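Local coordinates for protein 433aa long hypothetical phosphoribosylglycinamide formyl transferase (Pyrococcus horikoshii, PDB 2DWC) that belongs to the ATP-grasp superfamily and binds adenosine-5'-diphosphate, at residues 114-128 with 286-298. Residues are numbered along the deposited sequence; the frame is centred on the assembly and turned at random.
Sequences ATWIAMHRERLRETL and KVWANEVSPRPHD. With ADP (adenosine-5'-diphosphate), chain H.
Glu291 meets helix 121-128 at its base and the nucleotide at its tip. Its CB lies 3.8 Å from CD2 of Leu124; beyond CG the chain runs extended (chi2 -173°) to the carboxylate, where OE2 comes within 2.7 Å of ADP O3A. OE1 lies oblique to the Arg121 guanidinium, 3.8 Å from NH1, a long salt bridge supplemented by a water that donates to OE1 and accepts, weakly, from NH1. Arg121 itself is directed at the diphosphate: NH2 donates to ADP O3B at 2.6 Å, and that oxygen lies in the guanidinium plane, at its edge. Arg121 from the helix and Asn290 and Glu291 from strand 286-293 line the ADP pocket of the ATP-grasp fold; the latter two stand opposite the single residue Glu279 of strand 274-283, a classic beta bulge. Arg125 is held by Ser137 through NH1; its NH2 gives Asn290 O a weak bond, and two waters in its plane bridge NE to Asn290 O and NH2 to Asn290 OD1. Away from ADP the contact is largely apolar: CD1 of Leu124 reaches Val292 CG1 at 3.6 Å, and Ala118 CB meets CD of Pro294, the centre of an inverse gamma turn. The polar exception is Arg295 NH1, donating to Thr115 OG1 at 3.1 Å, nearly straight at 160°.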
# COMPACT_ATOMS: atom_id res chain seq x y z
N ALA B 114 -11.92 -25.14 8.68
CA ALA B 114 -12.74 -24.11 8.03
C ALA B 114 -12.69 -24.18 6.53
O ALA B 114 -13.71 -23.99 5.87
CB ALA B 114 -12.33 -22.68 8.52
N THR B 115 -11.52 -24.44 5.96
CA THR B 115 -11.42 -24.52 4.51
C THR B 115 -12.13 -25.77 4.02
O THR B 115 -12.84 -25.75 3.00
CB THR B 115 -9.95 -24.51 4.08
OG1 THR B 115 -9.43 -23.20 4.36
CG2 THR B 115 -9.78 -24.79 2.57
N TRP B 116 -12.00 -26.85 4.78
CA TRP B 116 -12.64 -28.11 4.39
C TRP B 116 -14.17 -27.98 4.47
O TRP B 116 -14.88 -28.52 3.63
CB TRP B 116 -12.09 -29.21 5.30
CG TRP B 116 -12.78 -30.52 5.22
CD1 TRP B 116 -12.50 -31.55 4.36
CD2 TRP B 116 -13.80 -30.99 6.10
NE1 TRP B 116 -13.29 -32.65 4.66
CE2 TRP B 116 -14.10 -32.32 5.73
CE3 TRP B 116 -14.49 -30.40 7.18
CZ2 TRP B 116 -15.05 -33.09 6.41
CZ3 TRP B 116 -15.45 -31.17 7.85
CH2 TRP B 116 -15.71 -32.49 7.46
N ILE B 117 -14.68 -27.24 5.46
CA ILE B 117 -16.12 -27.05 5.56
C ILE B 117 -16.64 -26.16 4.45
O ILE B 117 -17.55 -26.55 3.73
CB ILE B 117 -16.51 -26.39 6.89
CG1 ILE B 117 -16.38 -27.39 8.02
CG2 ILE B 117 -17.95 -25.82 6.80
CD1 ILE B 117 -16.74 -26.82 9.38
N ALA B 118 -16.01 -25.00 4.26
CA ALA B 118 -16.48 -24.04 3.28
C ALA B 118 -16.45 -24.50 1.84
O ALA B 118 -17.15 -23.93 0.99
CB ALA B 118 -15.69 -22.70 3.43
N MET B 119 -15.67 -25.51 1.54
CA MET B 119 -15.61 -25.93 0.16
C MET B 119 -16.66 -26.97 -0.24
O MET B 119 -16.70 -27.38 -1.40
CB MET B 119 -14.21 -26.44 -0.14
CG MET B 119 -13.79 -27.62 0.67
SD MET B 119 -14.41 -29.08 -0.15
CE MET B 119 -13.44 -29.01 -1.73
N HIS B 120 -17.50 -27.36 0.71
CA HIS B 120 -18.54 -28.37 0.47
C HIS B 120 -19.88 -27.73 0.86
O HIS B 120 -20.13 -27.48 2.04
CB HIS B 120 -18.24 -29.58 1.35
CG HIS B 120 -19.03 -30.80 0.98
ND1 HIS B 120 -20.38 -30.94 1.26
CD2 HIS B 120 -18.65 -31.96 0.39
CE1 HIS B 120 -20.79 -32.13 0.86
NE2 HIS B 120 -19.76 -32.77 0.33
N ARG B 121 -20.75 -27.51 -0.13
CA ARG B 121 -22.00 -26.83 0.15
C ARG B 121 -22.88 -27.47 1.23
O ARG B 121 -23.59 -26.76 1.95
CB ARG B 121 -22.82 -26.61 -1.12
CG ARG B 121 -22.13 -25.79 -2.19
CD ARG B 121 -23.16 -25.41 -3.21
NE ARG B 121 -22.57 -24.87 -4.43
CZ ARG B 121 -22.22 -23.61 -4.60
NH1 ARG B 121 -22.39 -22.72 -3.63
NH2 ARG B 121 -21.73 -23.23 -5.78
N GLU B 122 -22.81 -28.79 1.37
CA GLU B 122 -23.62 -29.46 2.39
C GLU B 122 -23.00 -29.30 3.78
O GLU B 122 -23.68 -28.98 4.75
CB GLU B 122 -23.79 -30.95 2.07
CG GLU B 122 -24.62 -31.65 3.14
CD GLU B 122 -24.95 -33.09 2.79
OE1 GLU B 122 -25.75 -33.70 3.53
OE2 GLU B 122 -24.40 -33.60 1.80
N ARG B 123 -21.69 -29.51 3.89
CA ARG B 123 -21.06 -29.33 5.19
C ARG B 123 -21.27 -27.88 5.66
O ARG B 123 -21.53 -27.62 6.82
CB ARG B 123 -19.57 -29.66 5.11
CG ARG B 123 -19.26 -31.13 4.77
CD ARG B 123 -17.78 -31.48 5.05
NE ARG B 123 -16.85 -30.91 4.07
CZ ARG B 123 -16.25 -31.60 3.10
NH1 ARG B 123 -16.50 -32.90 2.97
NH2 ARG B 123 -15.41 -31.01 2.26
N LEU B 124 -21.15 -26.94 4.73
CA LEU B 124 -21.30 -25.53 5.08
C LEU B 124 -22.72 -25.17 5.50
O LEU B 124 -22.94 -24.58 6.55
CB LEU B 124 -20.90 -24.65 3.90
CG LEU B 124 -20.92 -23.15 4.19
CD1 LEU B 124 -20.06 -22.88 5.44
CD2 LEU B 124 -20.41 -22.40 2.96
N ARG B 125 -23.68 -25.54 4.65
CA ARG B 125 -25.08 -25.23 4.96
C ARG B 125 -25.48 -25.86 6.28
O ARG B 125 -26.11 -25.21 7.12
CB ARG B 125 -26.00 -25.70 3.81
CG ARG B 125 -27.50 -25.35 4.01
CD ARG B 125 -27.77 -23.89 4.41
NE ARG B 125 -27.31 -22.89 3.41
CZ ARG B 125 -28.10 -22.30 2.52
NH1 ARG B 125 -29.39 -22.59 2.48
NH2 ARG B 125 -27.59 -21.37 1.71
N GLU B 126 -25.11 -27.11 6.52
CA GLU B 126 -25.48 -27.73 7.78
C GLU B 126 -24.81 -27.04 8.97
O GLU B 126 -25.37 -26.96 10.06
CB GLU B 126 -25.14 -29.23 7.75
CG GLU B 126 -26.00 -30.01 6.74
CD GLU B 126 -27.50 -29.70 6.88
OE1 GLU B 126 -28.09 -29.13 5.93
OE2 GLU B 126 -28.07 -30.00 7.94
N THR B 127 -23.60 -26.53 8.75
CA THR B 127 -22.91 -25.81 9.82
C THR B 127 -23.70 -24.54 10.15
O THR B 127 -23.89 -24.21 11.32
CB THR B 127 -21.44 -25.47 9.41
OG1 THR B 127 -20.72 -26.69 9.21
CG2 THR B 127 -20.74 -24.64 10.49
N LEU B 128 -24.14 -23.82 9.11
CA LEU B 128 -24.91 -22.60 9.35
C LEU B 128 -26.24 -22.88 10.04
O LEU B 128 -26.64 -22.15 10.93
CB LEU B 128 -25.20 -21.86 8.05
CG LEU B 128 -24.19 -20.79 7.59
CD1 LEU B 128 -22.78 -21.32 7.74
CD2 LEU B 128 -24.49 -20.39 6.15
N LYS B 286 -34.76 -7.82 6.88
CA LYS B 286 -34.53 -9.27 6.90
C LYS B 286 -33.18 -9.66 6.26
O LYS B 286 -32.83 -9.19 5.17
CB LYS B 286 -35.65 -10.02 6.18
CG LYS B 286 -35.51 -11.53 6.40
CD LYS B 286 -36.82 -12.30 6.37
CE LYS B 286 -36.68 -13.61 7.17
NZ LYS B 286 -35.27 -14.13 7.19
N VAL B 287 -32.46 -10.55 6.93
CA VAL B 287 -31.14 -10.99 6.44
C VAL B 287 -31.06 -12.53 6.40
O VAL B 287 -31.53 -13.21 7.32
CB VAL B 287 -30.02 -10.42 7.36
CG1 VAL B 287 -28.61 -10.78 6.83
CG2 VAL B 287 -30.17 -8.91 7.46
N TRP B 288 -30.50 -13.06 5.32
CA TRP B 288 -30.31 -14.51 5.19
C TRP B 288 -28.83 -14.79 4.98
O TRP B 288 -28.20 -14.09 4.20
CB TRP B 288 -31.03 -15.03 3.94
CG TRP B 288 -32.53 -14.97 3.96
CD1 TRP B 288 -33.39 -15.99 4.29
CD2 TRP B 288 -33.36 -13.86 3.55
NE1 TRP B 288 -34.70 -15.59 4.09
CE2 TRP B 288 -34.71 -14.30 3.65
CE3 TRP B 288 -33.10 -12.56 3.11
CZ2 TRP B 288 -35.79 -13.46 3.31
CZ3 TRP B 288 -34.18 -11.72 2.77
CH2 TRP B 288 -35.51 -12.19 2.87
N ALA B 289 -28.28 -15.81 5.65
CA ALA B 289 -26.87 -16.18 5.46
C ALA B 289 -26.81 -17.04 4.23
O ALA B 289 -27.60 -17.97 4.08
CB ALA B 289 -26.32 -16.97 6.66
N ASN B 290 -25.84 -16.77 3.35
CA ASN B 290 -25.74 -17.53 2.13
C ASN B 290 -24.58 -18.50 2.23
O ASN B 290 -24.77 -19.70 2.23
CB ASN B 290 -25.59 -16.57 0.95
CG ASN B 290 -25.28 -17.29 -0.35
OD1 ASN B 290 -25.66 -18.43 -0.54
ND2 ASN B 290 -24.62 -16.58 -1.27
N GLU B 291 -23.36 -17.98 2.32
CA GLU B 291 -22.21 -18.88 2.44
C GLU B 291 -21.07 -18.07 3.07
O GLU B 291 -21.28 -16.96 3.50
CB GLU B 291 -21.82 -19.39 1.06
CG GLU B 291 -21.33 -18.30 0.12
CD GLU B 291 -21.10 -18.82 -1.29
OE1 GLU B 291 -20.92 -20.04 -1.45
OE2 GLU B 291 -21.09 -18.00 -2.23
N VAL B 292 -19.88 -18.64 3.17
CA VAL B 292 -18.79 -17.87 3.79
C VAL B 292 -17.44 -18.32 3.24
O VAL B 292 -17.23 -19.50 2.95
CB VAL B 292 -18.84 -18.04 5.34
CG1 VAL B 292 -19.04 -19.47 5.69
CG2 VAL B 292 -17.54 -17.54 6.00
N SER B 293 -16.55 -17.36 3.04
CA SER B 293 -15.19 -17.71 2.59
C SER B 293 -14.32 -17.46 3.81
O SER B 293 -14.33 -16.38 4.38
CB SER B 293 -14.75 -16.82 1.43
OG SER B 293 -13.60 -17.40 0.86
N PRO B 294 -13.54 -18.48 4.25
CA PRO B 294 -12.70 -18.31 5.43
C PRO B 294 -11.35 -17.64 5.13
O PRO B 294 -10.30 -18.13 5.55
CB PRO B 294 -12.56 -19.74 5.94
CG PRO B 294 -12.42 -20.50 4.66
CD PRO B 294 -13.45 -19.86 3.74
N ARG B 295 -11.42 -16.49 4.46
CA ARG B 295 -10.23 -15.75 4.06
C ARG B 295 -10.69 -14.50 3.38
O ARG B 295 -11.88 -14.34 3.10
CB ARG B 295 -9.44 -16.62 3.04
CG ARG B 295 -10.23 -17.12 1.81
CD ARG B 295 -9.32 -18.12 1.00
NE ARG B 295 -10.07 -19.32 0.68
CZ ARG B 295 -10.02 -20.49 1.33
NH1 ARG B 295 -9.23 -20.76 2.41
NH2 ARG B 295 -10.86 -21.41 0.91
N PRO B 296 -9.75 -13.58 3.07
CA PRO B 296 -10.06 -12.33 2.38
C PRO B 296 -10.82 -12.72 1.09
O PRO B 296 -10.56 -13.77 0.49
CB PRO B 296 -8.67 -11.77 2.05
CG PRO B 296 -7.84 -12.18 3.25
CD PRO B 296 -8.35 -13.62 3.56
N HIS B 297 -11.75 -11.87 0.67
CA HIS B 297 -12.60 -12.15 -0.46
C HIS B 297 -12.49 -11.00 -1.47
O HIS B 297 -12.27 -9.84 -1.07
CB HIS B 297 -14.04 -12.24 0.08
CG HIS B 297 -15.03 -12.77 -0.90
ND1 HIS B 297 -14.94 -14.05 -1.43
CD2 HIS B 297 -16.14 -12.22 -1.44
CE1 HIS B 297 -15.95 -14.25 -2.25
NE2 HIS B 297 -16.70 -13.16 -2.28
N ASP B 298 -12.70 -11.30 -2.75
CA ASP B 298 -12.55 -10.24 -3.73
C ASP B 298 -13.39 -8.98 -3.54
O ASP B 298 -12.90 -7.88 -3.77
CB ASP B 298 -12.69 -10.80 -5.17
CG ASP B 298 -13.96 -11.62 -5.38
OD1 ASP B 298 -14.01 -12.34 -6.41
OD2 ASP B 298 -14.90 -11.54 -4.56
PB ADP H . -20.89 -19.24 -5.66
O1B ADP H . -19.70 -19.09 -4.79
O2B ADP H . -21.26 -18.17 -6.81
O3B ADP H . -21.59 -20.67 -5.89
PA ADP H . -23.57 -19.06 -4.86
O1A ADP H . -23.78 -20.09 -5.90
O2A ADP H . -24.10 -19.57 -3.43
O3A ADP H . -22.01 -18.71 -4.64
O5' ADP H . -24.33 -17.69 -5.20
C5' ADP H . -24.04 -16.99 -6.41
C4' ADP H . -25.14 -15.96 -6.65
O4' ADP H . -26.37 -16.57 -7.09
C3' ADP H . -25.49 -15.27 -5.33
O3' ADP H . -24.53 -14.25 -5.07
C2' ADP H . -26.82 -14.65 -5.77
O2' ADP H . -26.57 -13.61 -6.71
C1' ADP H . -27.46 -15.84 -6.48
N9 ADP H . -28.11 -16.76 -5.51
C8 ADP H . -27.58 -17.85 -4.97
N7 ADP H . -28.47 -18.43 -4.17
C5 ADP H . -29.58 -17.70 -4.20
C6 ADP H . -30.82 -17.79 -3.58
N6 ADP H . -31.10 -18.81 -2.78
N1 ADP H . -31.74 -16.84 -3.82
C2 ADP H . -31.49 -15.84 -4.65
N3 ADP H . -30.32 -15.73 -5.26
C4 ADP H . -29.35 -16.63 -5.06
O HOH W 1 -22.09 -22.74 -0.64
O HOH W 2 -24.60 -22.30 3.08
O HOH W 3 -28.15 -19.31 -0.12